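Local coordinates for endo-beta-1,2-glucanase (Talaromyces funiculosus, PDB 6IMV), which hydrolyses beta-1,2-glucans at internal linkages and binds the disaccharide sophorose, at residues A[200-205]-A[255-260]; A[171-176]-A[193-198]; A[206-211]-A[235-240]. All blocks are in the same frame, centred on the assembly; numbering follows the deposited sequence.

Contact 1 (A[200-205]-A[255-260]); sequences DYTKTT and TWWLQF. With NAG (2-acetamido-2-deoxy-beta-D-glucopyranose), chain F.
Trp257 on helix 252-261 meets Thr202 and Lys203 on helix 186-210, so the contact is helix-to-helix packing within the (alpha/alpha)6-barrel expected for this glucanase family. The closest CA atoms, those of Trp257 and Lys203, are 7.6 Å apart, and one large side chain does the work of contact. Earlier on the second helix, Trp256 turns to other partners: its NE1 bonds to Tyr314 OH and its ring meets that of Trp273. Trp257 follows. Its CG stands anti to the backbone N (chi1 -159°), which carries the indole across to the neighbouring helix, where it crosses both partner side chains at about a right angle. Its NE1 donates to Thr202 OG1 over 3.2 Å, a weak bond because the N-H...O angle is only 131°. The hydroxyl also bonds to Met199 O, its stronger partner, and the two probably limit its rotation. The benzo part of the indole lies against aliphatic carbon, with Trp257 CZ2 3.9 Å from Lys203 CG and 4.1 Å from Lys203 CE. The lysine is extended beyond CG and makes a cation-pi contact with Phe261; its NZ ends in a salt bridge to Asp200 OD1, 2.7 Å long, approaching on the anti side and 33° out of the carboxylate plane. Next, Leu258 packs on Ala206 and Ala207, and Phe260 on Trp171. On the first helix, Tyr201 offers a ring face to the N-acetylglucosamine, whose N2 lies 3.7 Å from Tyr201 CD2, above the ring's rim.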
loop_
_atom_site.group_PDB
_atom_site.type_symbol
_atom_site.label_atom_id
_atom_site.label_comp_id
_atom_site.label_asym_id
_atom_site.label_seq_id
_atom_site.Cartn_x
_atom_site.Cartn_y
_atom_site.Cartn_z
ATOM N N ASP A 200 -7.449 -14.552 -13.918
ATOM C CA ASP A 200 -7.676 -16.000 -13.888
ATOM C C ASP A 200 -6.427 -16.742 -14.377
ATOM O O ASP A 200 -6.136 -17.842 -13.903
ATOM C CB ASP A 200 -8.910 -16.413 -14.704
ATOM C CG ASP A 200 -10.234 -16.092 -14.031
ATOM O OD1 ASP A 200 -10.227 -15.822 -12.819
ATOM O OD2 ASP A 200 -11.269 -16.108 -14.730
ATOM N N TYR A 201 -5.685 -16.145 -15.313
ATOM C CA TYR A 201 -4.500 -16.805 -15.854
ATOM C C TYR A 201 -3.452 -17.013 -14.746
ATOM O O TYR A 201 -2.791 -18.069 -14.698
ATOM C CB TYR A 201 -3.944 -16.033 -17.052
ATOM C CG TYR A 201 -2.676 -16.632 -17.596
ATOM C CD1 TYR A 201 -2.674 -17.891 -18.177
ATOM C CD2 TYR A 201 -1.468 -15.964 -17.483
ATOM C CE1 TYR A 201 -1.508 -18.465 -18.658
ATOM C CE2 TYR A 201 -0.295 -16.515 -17.972
ATOM C CZ TYR A 201 -0.317 -17.770 -18.556
ATOM O OH TYR A 201 0.848 -18.305 -19.010
ATOM N N THR A 202 -3.304 -16.032 -13.845
ATOM C CA THR A 202 -2.329 -16.145 -12.740
ATOM C C THR A 202 -2.655 -17.337 -11.825
ATOM O O THR A 202 -1.760 -17.894 -11.198
ATOM C CB THR A 202 -2.244 -14.871 -11.884
ATOM O OG1 THR A 202 -3.462 -14.702 -11.150
ATOM C CG2 THR A 202 -1.929 -13.643 -12.705
ATOM N N LYS A 203 -3.937 -17.701 -11.723
ATOM C CA LYS A 203 -4.372 -18.822 -10.875
ATOM C C LYS A 203 -3.732 -20.127 -11.372
ATOM O O LYS A 203 -3.329 -20.983 -10.554
ATOM C CB LYS A 203 -5.902 -18.944 -10.861
ATOM C CG LYS A 203 -6.664 -17.705 -10.407
ATOM C CD LYS A 203 -8.170 -17.911 -10.414
ATOM C CE LYS A 203 -8.934 -16.742 -9.832
ATOM N NZ LYS A 203 -10.342 -16.757 -10.282
ATOM N N THR A 204 -3.598 -20.249 -12.702
ATOM C CA THR A 204 -3.072 -21.453 -13.352
ATOM C C THR A 204 -1.542 -21.567 -13.205
ATOM O O THR A 204 -1.014 -22.668 -13.288
ATOM C CB THR A 204 -3.479 -21.521 -14.831
ATOM O OG1 THR A 204 -2.723 -20.574 -15.587
ATOM C CG2 THR A 204 -4.960 -21.280 -15.042
ATOM N N THR A 205 -0.832 -20.456 -12.973
ATOM C CA THR A 205 0.634 -20.465 -12.918
ATOM C C THR A 205 1.170 -20.279 -11.483
ATOM O O THR A 205 2.353 -20.536 -11.254
ATOM C CB THR A 205 1.218 -19.395 -13.855
ATOM O OG1 THR A 205 0.743 -18.119 -13.418
ATOM C CG2 THR A 205 0.847 -19.626 -15.305
ATOM N N THR A 255 -0.477 -15.673 -0.050
ATOM C CA THR A 255 -0.860 -16.944 0.566
ATOM C C THR A 255 -2.312 -17.291 0.207
ATOM O O THR A 255 -2.591 -18.415 -0.213
ATOM C CB THR A 255 -0.700 -16.927 2.089
ATOM O OG1 THR A 255 0.639 -16.549 2.399
ATOM C CG2 THR A 255 -0.995 -18.267 2.725
ATOM N N TRP A 256 -3.220 -16.325 0.383
ATOM C CA TRP A 256 -4.643 -16.519 0.104
ATOM C C TRP A 256 -4.871 -16.847 -1.373
ATOM O O TRP A 256 -5.782 -17.633 -1.701
ATOM C CB TRP A 256 -5.466 -15.296 0.505
ATOM C CG TRP A 256 -5.614 -15.101 1.984
ATOM C CD1 TRP A 256 -5.171 -14.038 2.713
ATOM C CD2 TRP A 256 -6.292 -15.974 2.910
ATOM N NE1 TRP A 256 -5.522 -14.190 4.027
ATOM C CE2 TRP A 256 -6.216 -15.362 4.178
ATOM C CE3 TRP A 256 -6.967 -17.196 2.791
ATOM C CZ2 TRP A 256 -6.769 -15.939 5.318
ATOM C CZ3 TRP A 256 -7.517 -17.771 3.919
ATOM C CH2 TRP A 256 -7.420 -17.145 5.162
ATOM N N TRP A 257 -4.096 -16.203 -2.254
ATOM C CA TRP A 257 -4.204 -16.443 -3.680
ATOM C C TRP A 257 -3.937 -17.924 -3.987
ATOM O O TRP A 257 -4.727 -18.564 -4.706
ATOM C CB TRP A 257 -3.281 -15.521 -4.481
ATOM C CG TRP A 257 -3.726 -15.404 -5.903
ATOM C CD1 TRP A 257 -3.171 -15.986 -7.003
ATOM C CD2 TRP A 257 -4.894 -14.704 -6.365
ATOM N NE1 TRP A 257 -3.890 -15.665 -8.124
ATOM C CE2 TRP A 257 -4.953 -14.877 -7.763
ATOM C CE3 TRP A 257 -5.873 -13.929 -5.734
ATOM C CZ2 TRP A 257 -5.961 -14.299 -8.537
ATOM C CZ3 TRP A 257 -6.871 -13.361 -6.496
ATOM C CH2 TRP A 257 -6.912 -13.549 -7.880
ATOM N N LEU A 258 -2.843 -18.461 -3.429
ATOM C CA LEU A 258 -2.487 -19.864 -3.590
ATOM C C LEU A 258 -3.584 -20.759 -3.008
ATOM O O LEU A 258 -3.993 -21.722 -3.651
ATOM C CB LEU A 258 -1.143 -20.151 -2.911
ATOM C CG LEU A 258 0.101 -19.763 -3.709
ATOM C CD1 LEU A 258 1.347 -19.898 -2.853
ATOM C CD2 LEU A 258 0.218 -20.615 -4.967
ATOM N N GLN A 259 -4.045 -20.443 -1.791
ATOM C CA GLN A 259 -5.016 -21.300 -1.116
ATOM C C GLN A 259 -6.303 -21.405 -1.943
ATOM O O GLN A 259 -6.786 -22.501 -2.184
ATOM C CB GLN A 259 -5.361 -20.793 0.281
ATOM C CG GLN A 259 -6.601 -21.470 0.851
ATOM C CD GLN A 259 -6.744 -21.286 2.340
ATOM O OE1 GLN A 259 -5.856 -20.775 3.007
ATOM N NE2 GLN A 259 -7.870 -21.734 2.874
ATOM N N PHE A 260 -6.879 -20.269 -2.328
ATOM C CA PHE A 260 -8.175 -20.274 -2.968
ATOM C C PHE A 260 -8.094 -20.726 -4.430
ATOM O O PHE A 260 -9.024 -21.360 -4.893
ATOM C CB PHE A 260 -8.842 -18.904 -2.869
ATOM C CG PHE A 260 -9.230 -18.521 -1.466
ATOM C CD1 PHE A 260 -9.951 -19.394 -0.666
ATOM C CD2 PHE A 260 -8.887 -17.280 -0.951
ATOM C CE1 PHE A 260 -10.319 -19.030 0.621
ATOM C CE2 PHE A 260 -9.246 -16.923 0.340
ATOM C CZ PHE A 260 -9.965 -17.797 1.125
HETATM C C1 NAG F . 0.009 -15.024 -21.513
HETATM C C2 NAG F . -1.447 -15.236 -21.861
HETATM C C3 NAG F . -1.721 -16.725 -22.004
HETATM C C4 NAG F . -0.765 -17.364 -23.002
HETATM C C5 NAG F . 0.649 -17.017 -22.584
HETATM C C6 NAG F . 1.722 -17.601 -23.499
HETATM C C7 NAG F . -3.264 -13.846 -20.995
HETATM C C8 NAG F . -3.961 -13.404 -19.744
HETATM N N2 NAG F . -2.255 -14.672 -20.813
HETATM O O3 NAG F . -3.068 -16.898 -22.406
HETATM O O4 NAG F . -0.925 -18.790 -23.003
HETATM O O5 NAG F . 0.757 -15.599 -22.569
HETATM O O6 NAG F . 1.946 -16.651 -24.548
HETATM O O7 NAG F . -3.633 -13.476 -22.087
#

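Contact 2 (A[171-176]-A[193-198])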
loop_
_atom_site.group_PDB
_atom_site.type_symbol
_atom_site.label_atom_id
_atom_site.label_comp_id
_atom_site.label_asym_id
_atom_site.label_seq_id
_atom_site.Cartn_x
_atom_site.Cartn_y
_atom_site.Cartn_z
ATOM N N TRP A 171 -5.566 -8.944 -5.583
ATOM C CA TRP A 171 -6.797 -8.649 -4.825
ATOM C C TRP A 171 -7.324 -7.257 -5.203
ATOM O O TRP A 171 -8.526 -7.017 -5.126
ATOM C CB TRP A 171 -6.588 -8.825 -3.315
ATOM C CG TRP A 171 -6.422 -10.263 -2.928
ATOM C CD1 TRP A 171 -5.259 -10.883 -2.572
ATOM C CD2 TRP A 171 -7.443 -11.282 -2.902
ATOM N NE1 TRP A 171 -5.489 -12.206 -2.317
ATOM C CE2 TRP A 171 -6.818 -12.480 -2.508
ATOM C CE3 TRP A 171 -8.816 -11.297 -3.168
ATOM C CZ2 TRP A 171 -7.514 -13.678 -2.369
ATOM C CZ3 TRP A 171 -9.510 -12.482 -3.045
ATOM C CH2 TRP A 171 -8.867 -13.653 -2.638
ATOM N N ALA A 172 -6.441 -6.348 -5.636
ATOM C CA ALA A 172 -6.892 -5.032 -6.104
ATOM C C ALA A 172 -7.707 -5.198 -7.398
ATOM O O ALA A 172 -8.768 -4.596 -7.559
ATOM C CB ALA A 172 -5.724 -4.096 -6.285
ATOM N N VAL A 173 -7.207 -6.038 -8.307
ATOM C CA VAL A 173 -7.880 -6.329 -9.579
ATOM C C VAL A 173 -9.209 -7.045 -9.306
ATOM O O VAL A 173 -10.205 -6.769 -9.961
ATOM C CB VAL A 173 -6.966 -7.117 -10.538
ATOM C CG1 VAL A 173 -7.738 -7.702 -11.717
ATOM C CG2 VAL A 173 -5.818 -6.251 -11.038
ATOM N N TYR A 174 -9.199 -7.965 -8.339
ATOM C CA TYR A 174 -10.388 -8.693 -7.874
ATOM C C TYR A 174 -11.474 -7.682 -7.470
ATOM O O TYR A 174 -12.628 -7.778 -7.927
ATOM C CB TYR A 174 -9.962 -9.625 -6.736
ATOM C CG TYR A 174 -10.939 -10.680 -6.282
ATOM C CD1 TYR A 174 -10.909 -11.959 -6.821
ATOM C CD2 TYR A 174 -11.813 -10.442 -5.234
ATOM C CE1 TYR A 174 -11.752 -12.958 -6.361
ATOM C CE2 TYR A 174 -12.665 -11.432 -4.762
ATOM C CZ TYR A 174 -12.641 -12.693 -5.333
ATOM O OH TYR A 174 -13.476 -13.670 -4.866
ATOM N N ALA A 175 -11.089 -6.684 -6.664
ATOM C CA ALA A 175 -11.985 -5.577 -6.252
ATOM C C ALA A 175 -12.497 -4.790 -7.465
ATOM O O ALA A 175 -13.699 -4.500 -7.563
ATOM C CB ALA A 175 -11.276 -4.655 -5.297
ATOM N N PHE A 176 -11.574 -4.410 -8.354
ATOM C CA PHE A 176 -11.903 -3.568 -9.494
ATOM C C PHE A 176 -12.961 -4.255 -10.362
ATOM O O PHE A 176 -13.895 -3.605 -10.837
ATOM C CB PHE A 176 -10.671 -3.244 -10.341
ATOM C CG PHE A 176 -11.013 -2.489 -11.594
ATOM C CD1 PHE A 176 -11.173 -1.114 -11.567
ATOM C CD2 PHE A 176 -11.228 -3.160 -12.789
ATOM C CE1 PHE A 176 -11.520 -0.421 -12.718
ATOM C CE2 PHE A 176 -11.574 -2.467 -13.938
ATOM C CZ PHE A 176 -11.709 -1.098 -13.903
ATOM N N LYS A 193 -14.451 -8.178 -17.557
ATOM C CA LYS A 193 -14.321 -9.578 -17.981
ATOM C C LYS A 193 -12.940 -9.819 -18.602
ATOM O O LYS A 193 -12.378 -10.893 -18.442
ATOM C CB LYS A 193 -15.460 -9.967 -18.928
ATOM C CG LYS A 193 -16.777 -10.243 -18.215
ATOM C CD LYS A 193 -17.960 -10.338 -19.152
ATOM C CE LYS A 193 -19.244 -10.683 -18.426
ATOM N NZ LYS A 193 -20.303 -11.123 -19.365
ATOM N N LYS A 194 -12.389 -8.810 -19.285
ATOM C CA LYS A 194 -11.026 -8.897 -19.823
ATOM C C LYS A 194 -10.013 -8.945 -18.669
ATOM O O LYS A 194 -9.058 -9.706 -18.718
ATOM C CB LYS A 194 -10.749 -7.722 -20.761
ATOM C CG LYS A 194 -11.626 -7.658 -22.004
ATOM C CD LYS A 194 -11.439 -6.368 -22.767
ATOM C CE LYS A 194 -12.450 -6.187 -23.872
ATOM N NZ LYS A 194 -12.114 -4.999 -24.687
ATOM N N TRP A 195 -10.249 -8.144 -17.620
ATOM C CA TRP A 195 -9.419 -8.169 -16.418
ATOM C C TRP A 195 -9.570 -9.512 -15.696
ATOM O O TRP A 195 -8.576 -10.028 -15.159
ATOM C CB TRP A 195 -9.695 -6.976 -15.495
ATOM C CG TRP A 195 -8.866 -5.781 -15.858
ATOM C CD1 TRP A 195 -9.280 -4.677 -16.544
ATOM C CD2 TRP A 195 -7.455 -5.603 -15.636
ATOM N NE1 TRP A 195 -8.235 -3.818 -16.746
ATOM C CE2 TRP A 195 -7.102 -4.354 -16.196
ATOM C CE3 TRP A 195 -6.456 -6.369 -15.026
ATOM C CZ2 TRP A 195 -5.799 -3.855 -16.151
ATOM C CZ3 TRP A 195 -5.168 -5.871 -14.976
ATOM C CH2 TRP A 195 -4.846 -4.631 -15.531
ATOM N N GLN A 196 -10.781 -10.083 -15.707
ATOM C CA GLN A 196 -11.037 -11.389 -15.086
ATOM C C GLN A 196 -10.164 -12.452 -15.780
ATOM O O GLN A 196 -9.557 -13.299 -15.118
ATOM C CB GLN A 196 -12.537 -11.721 -15.112
ATOM C CG GLN A 196 -12.896 -13.071 -14.485
ATOM C CD GLN A 196 -13.010 -13.055 -12.976
ATOM O OE1 GLN A 196 -13.721 -12.235 -12.385
ATOM N NE2 GLN A 196 -12.332 -13.996 -12.328
ATOM N N THR A 197 -10.076 -12.376 -17.114
ATOM C CA THR A 197 -9.242 -13.290 -17.911
ATOM C C THR A 197 -7.772 -13.176 -17.487
ATOM O O THR A 197 -7.094 -14.199 -17.312
ATOM C CB THR A 197 -9.434 -13.027 -19.407
ATOM O OG1 THR A 197 -10.817 -13.278 -19.646
ATOM C CG2 THR A 197 -8.585 -13.909 -20.298
ATOM N N TRP A 198 -7.269 -11.939 -17.359
ATOM C CA TRP A 198 -5.886 -11.719 -16.930
ATOM C C TRP A 198 -5.686 -12.345 -15.541
ATOM O O TRP A 198 -4.761 -13.109 -15.317
ATOM C CB TRP A 198 -5.510 -10.222 -16.945
ATOM C CG TRP A 198 -4.149 -9.979 -16.369
ATOM C CD1 TRP A 198 -2.954 -10.046 -17.026
ATOM C CD2 TRP A 198 -3.833 -9.715 -14.990
ATOM N NE1 TRP A 198 -1.921 -9.856 -16.150
ATOM C CE2 TRP A 198 -2.429 -9.637 -14.899
ATOM C CE3 TRP A 198 -4.595 -9.544 -13.824
ATOM C CZ2 TRP A 198 -1.777 -9.382 -13.694
ATOM C CZ3 TRP A 198 -3.948 -9.288 -12.635
ATOM C CH2 TRP A 198 -2.557 -9.218 -12.574
#
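Val173 sets its two methyls against the indoles of Trp195 and Trp198, and crosses each at about a right angle. With CG1 anti to the backbone N (chi1 167°), the branches divide the work: Val173 CG1 reaches Trp195 CE3 at 3.8 Å, while Val173 CG2 lies 3.9 Å from Trp198 CZ3 and 4.0 Å from Trp195 CZ3. One turn on, Phe176 meets the other end of the Trp195 indole in a T-shaped pair. The phenyl edge addresses the face of the five-membered ring, the centroids are 5.6 Å apart and the planes stand at 70°; the nearest atoms are Phe176 CE2 and Trp195 CD1, 4.1 Å apart. Within the second helix, Trp195 CZ3 hangs 3.8 Å above the plane of the Trp198 ring, near its rim, so the two indoles also touch each other. No hydrogen bond crosses between the segments, and the one polar side-chain atom of Trp195, NE1, is satisfied by the carbonyl of Met120. Replacing Trp195 by an alanine would probably leave both Val173 methyls and the Phe176 edge facing a gap, and the Met120 carbonyl without its N-H donor. The segments belong to helices 163-182 and 186-210, consecutive in sequence and joined by a short turn as an antiparallel helical hairpin: the axes approach to 9.8 Å and run at 155° to each other. Helix 112-133 closes over the interface, with Tyr127 set edge-to-face with both Trp195 and Trp198, while helix 80-94 packs against Phe176 through Val87 and Ile94.

Contact 3 (A[206-211]-A[235-240]); sequences AAHIFY and QTYACE
Ile209 and His208, in the last turn of helix 186-210, close on Tyr237 of strand 237-239, an outer strand of a three-stranded antiparallel sheet; the helix end packs against side chains on one face of the sheet, at this outer strand. The main apolar interaction is a CH-pi contact. Ile209 CG1 sits over the centre of the Tyr237 ring, 3.8 Å from the centroid and 12° off the ring normal, with Tyr237 CE1 its nearest atom at 3.7 Å. Its torsion, CG1 anti to the carbonyl carbon (chi1 -67°), puts that methylene over the face. The aromatic contact is of another kind: the His208 and Tyr237 rings meet obliquely, their planes at 77°, with His208 CD2 3.8 Å from Tyr237 CD2. Covalent and polar ties hold the strand elsewhere: Cys239 is disulfide-bonded to Cys218, and the Tyr237 hydroxyl bonds to the carbonyl of Gly136, which anchors the far end of the ring. One water, in the plane of the imidazole, bonds His208 NE2 at 2.8 Å and lies 3.4 Å from Gln235 O, a weak and possibly shared bond.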
loop_
_atom_site.group_PDB
_atom_site.type_symbol
_atom_site.label_atom_id
_atom_site.label_comp_id
_atom_site.label_asym_id
_atom_site.label_seq_id
_atom_site.Cartn_x
_atom_site.Cartn_y
_atom_site.Cartn_z
ATOM N N ALA A 206 0.326 -19.849 -10.530
ATOM C CA ALA A 206 0.781 -19.367 -9.204
ATOM C C ALA A 206 1.581 -20.436 -8.442
ATOM O O ALA A 206 2.675 -20.163 -7.970
ATOM C CB ALA A 206 -0.393 -18.901 -8.384
ATOM N N ALA A 207 1.013 -21.641 -8.294
ATOM C CA ALA A 207 1.654 -22.713 -7.537
ATOM C C ALA A 207 2.975 -23.132 -8.216
ATOM O O ALA A 207 4.009 -23.297 -7.554
ATOM C CB ALA A 207 0.695 -23.876 -7.385
ATOM N N HIS A 208 2.945 -23.307 -9.543
ATOM C CA HIS A 208 4.124 -23.760 -10.303
ATOM C C HIS A 208 5.276 -22.761 -10.130
ATOM O O HIS A 208 6.424 -23.157 -10.010
ATOM C CB HIS A 208 3.770 -23.989 -11.783
ATOM C CG HIS A 208 4.864 -24.647 -12.561
ATOM N ND1 HIS A 208 5.278 -25.943 -12.304
ATOM C CD2 HIS A 208 5.645 -24.191 -13.564
ATOM C CE1 HIS A 208 6.271 -26.253 -13.119
ATOM N NE2 HIS A 208 6.505 -25.197 -13.908
ATOM N N ILE A 209 4.956 -21.464 -10.090
ATOM C CA ILE A 209 5.977 -20.438 -10.015
ATOM C C ILE A 209 6.404 -20.202 -8.554
ATOM O O ILE A 209 7.583 -20.009 -8.309
ATOM C CB ILE A 209 5.516 -19.153 -10.745
ATOM C CG1 ILE A 209 5.414 -19.398 -12.255
ATOM C CG2 ILE A 209 6.417 -17.965 -10.438
ATOM C CD1 ILE A 209 4.831 -18.253 -13.056
ATOM N N PHE A 210 5.475 -20.211 -7.589
ATOM C CA PHE A 210 5.804 -19.690 -6.231
ATOM C C PHE A 210 5.747 -20.741 -5.115
ATOM O O PHE A 210 6.267 -20.477 -4.030
ATOM C CB PHE A 210 4.884 -18.529 -5.849
ATOM C CG PHE A 210 5.125 -17.264 -6.629
ATOM C CD1 PHE A 210 6.136 -16.390 -6.262
ATOM C CD2 PHE A 210 4.321 -16.934 -7.709
ATOM C CE1 PHE A 210 6.349 -15.219 -6.975
ATOM C CE2 PHE A 210 4.527 -15.759 -8.414
ATOM C CZ PHE A 210 5.540 -14.904 -8.046
ATOM N N TYR A 211 5.097 -21.891 -5.324
ATOM C CA TYR A 211 4.933 -22.847 -4.218
ATOM C C TYR A 211 6.020 -23.926 -4.287
ATOM O O TYR A 211 6.001 -24.754 -5.179
ATOM C CB TYR A 211 3.525 -23.457 -4.203
ATOM C CG TYR A 211 3.275 -24.334 -3.003
ATOM C CD1 TYR A 211 3.506 -23.848 -1.727
ATOM C CD2 TYR A 211 2.858 -25.651 -3.126
ATOM C CE1 TYR A 211 3.324 -24.633 -0.601
ATOM C CE2 TYR A 211 2.664 -26.450 -2.008
ATOM C CZ TYR A 211 2.899 -25.939 -0.740
ATOM O OH TYR A 211 2.736 -26.682 0.393
ATOM N N GLN A 235 12.148 -24.571 -19.090
ATOM C CA GLN A 235 11.853 -23.541 -18.095
ATOM C C GLN A 235 11.943 -24.169 -16.700
ATOM O O GLN A 235 11.530 -25.311 -16.510
ATOM C CB GLN A 235 10.462 -22.950 -18.325
ATOM C CG GLN A 235 10.105 -21.821 -17.368
ATOM C CD GLN A 235 10.922 -20.591 -17.654
ATOM O OE1 GLN A 235 12.077 -20.482 -17.238
ATOM N NE2 GLN A 235 10.318 -19.659 -18.380
ATOM N N THR A 236 12.489 -23.420 -15.739
ATOM C CA THR A 236 12.458 -23.814 -14.330
ATOM C C THR A 236 12.170 -22.584 -13.464
ATOM O O THR A 236 12.435 -21.428 -13.861
ATOM C CB THR A 236 13.767 -24.470 -13.863
ATOM O OG1 THR A 236 14.753 -23.444 -13.811
ATOM C CG2 THR A 236 14.234 -25.600 -14.753
ATOM N N TYR A 237 11.637 -22.862 -12.271
ATOM C CA TYR A 237 11.397 -21.867 -11.231
ATOM C C TYR A 237 11.997 -22.382 -9.918
ATOM O O TYR A 237 11.869 -23.541 -9.597
ATOM C CB TYR A 237 9.898 -21.596 -11.128
ATOM C CG TYR A 237 9.277 -21.082 -12.406
ATOM C CD1 TYR A 237 9.322 -19.733 -12.726
ATOM C CD2 TYR A 237 8.670 -21.944 -13.308
ATOM C CE1 TYR A 237 8.769 -19.253 -13.898
ATOM C CE2 TYR A 237 8.124 -21.477 -14.493
ATOM C CZ TYR A 237 8.164 -20.123 -14.786
ATOM O OH TYR A 237 7.623 -19.641 -15.954
ATOM N N ALA A 238 12.689 -21.515 -9.186
ATOM C CA ALA A 238 13.200 -21.858 -7.882
ATOM C C ALA A 238 13.136 -20.627 -6.981
ATOM O O ALA A 238 13.271 -19.501 -7.452
ATOM C CB ALA A 238 14.613 -22.376 -8.017
ATOM N N CYS A 239 12.918 -20.848 -5.683
ATOM C CA CYS A 239 12.967 -19.743 -4.725
ATOM C C CYS A 239 14.375 -19.154 -4.699
ATOM O O CYS A 239 15.357 -19.879 -4.778
ATOM C CB CYS A 239 12.598 -20.174 -3.313
ATOM S SG CYS A 239 10.905 -20.796 -3.180
ATOM N N GLU A 240 14.444 -17.829 -4.586
ATOM C CA GLU A 240 15.685 -17.135 -4.410
ATOM C C GLU A 240 16.092 -17.256 -2.939
ATOM O O GLU A 240 15.401 -16.757 -2.051
ATOM C CB GLU A 240 15.548 -15.678 -4.840
ATOM C CG GLU A 240 16.869 -14.971 -4.948
ATOM C CD GLU A 240 16.769 -13.625 -5.633
ATOM O OE1 GLU A 240 16.734 -13.578 -6.881
ATOM O OE2 GLU A 240 16.673 -12.647 -4.925
HETATM O O HOH W 1 8.217 -24.960 -16.158
#

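Overall arrangement
Helix 186-210 supplies one side of all three contacts, meeting helix 163-182, then helix 252-261, then strand 237-239 as it runs along. The centre of contact 1 lies 13 Å from those of contacts 2 and 3, and it touches both: Trp257 CE3 is 3.7 Å from Trp171 CE2, and Leu258 CD2 is 3.6 Å from Ala207 N. Contacts 2 and 3, with centres 23 Å apart, do not touch. Contacts 1 and 2 also border a protein-attached N-acetylglucosamine, through Tyr201 and Trp198. None of the three includes a residue lining the glucose pocket; the Ile209 side chain in contact 3 is about 13 Å from a bound glucose.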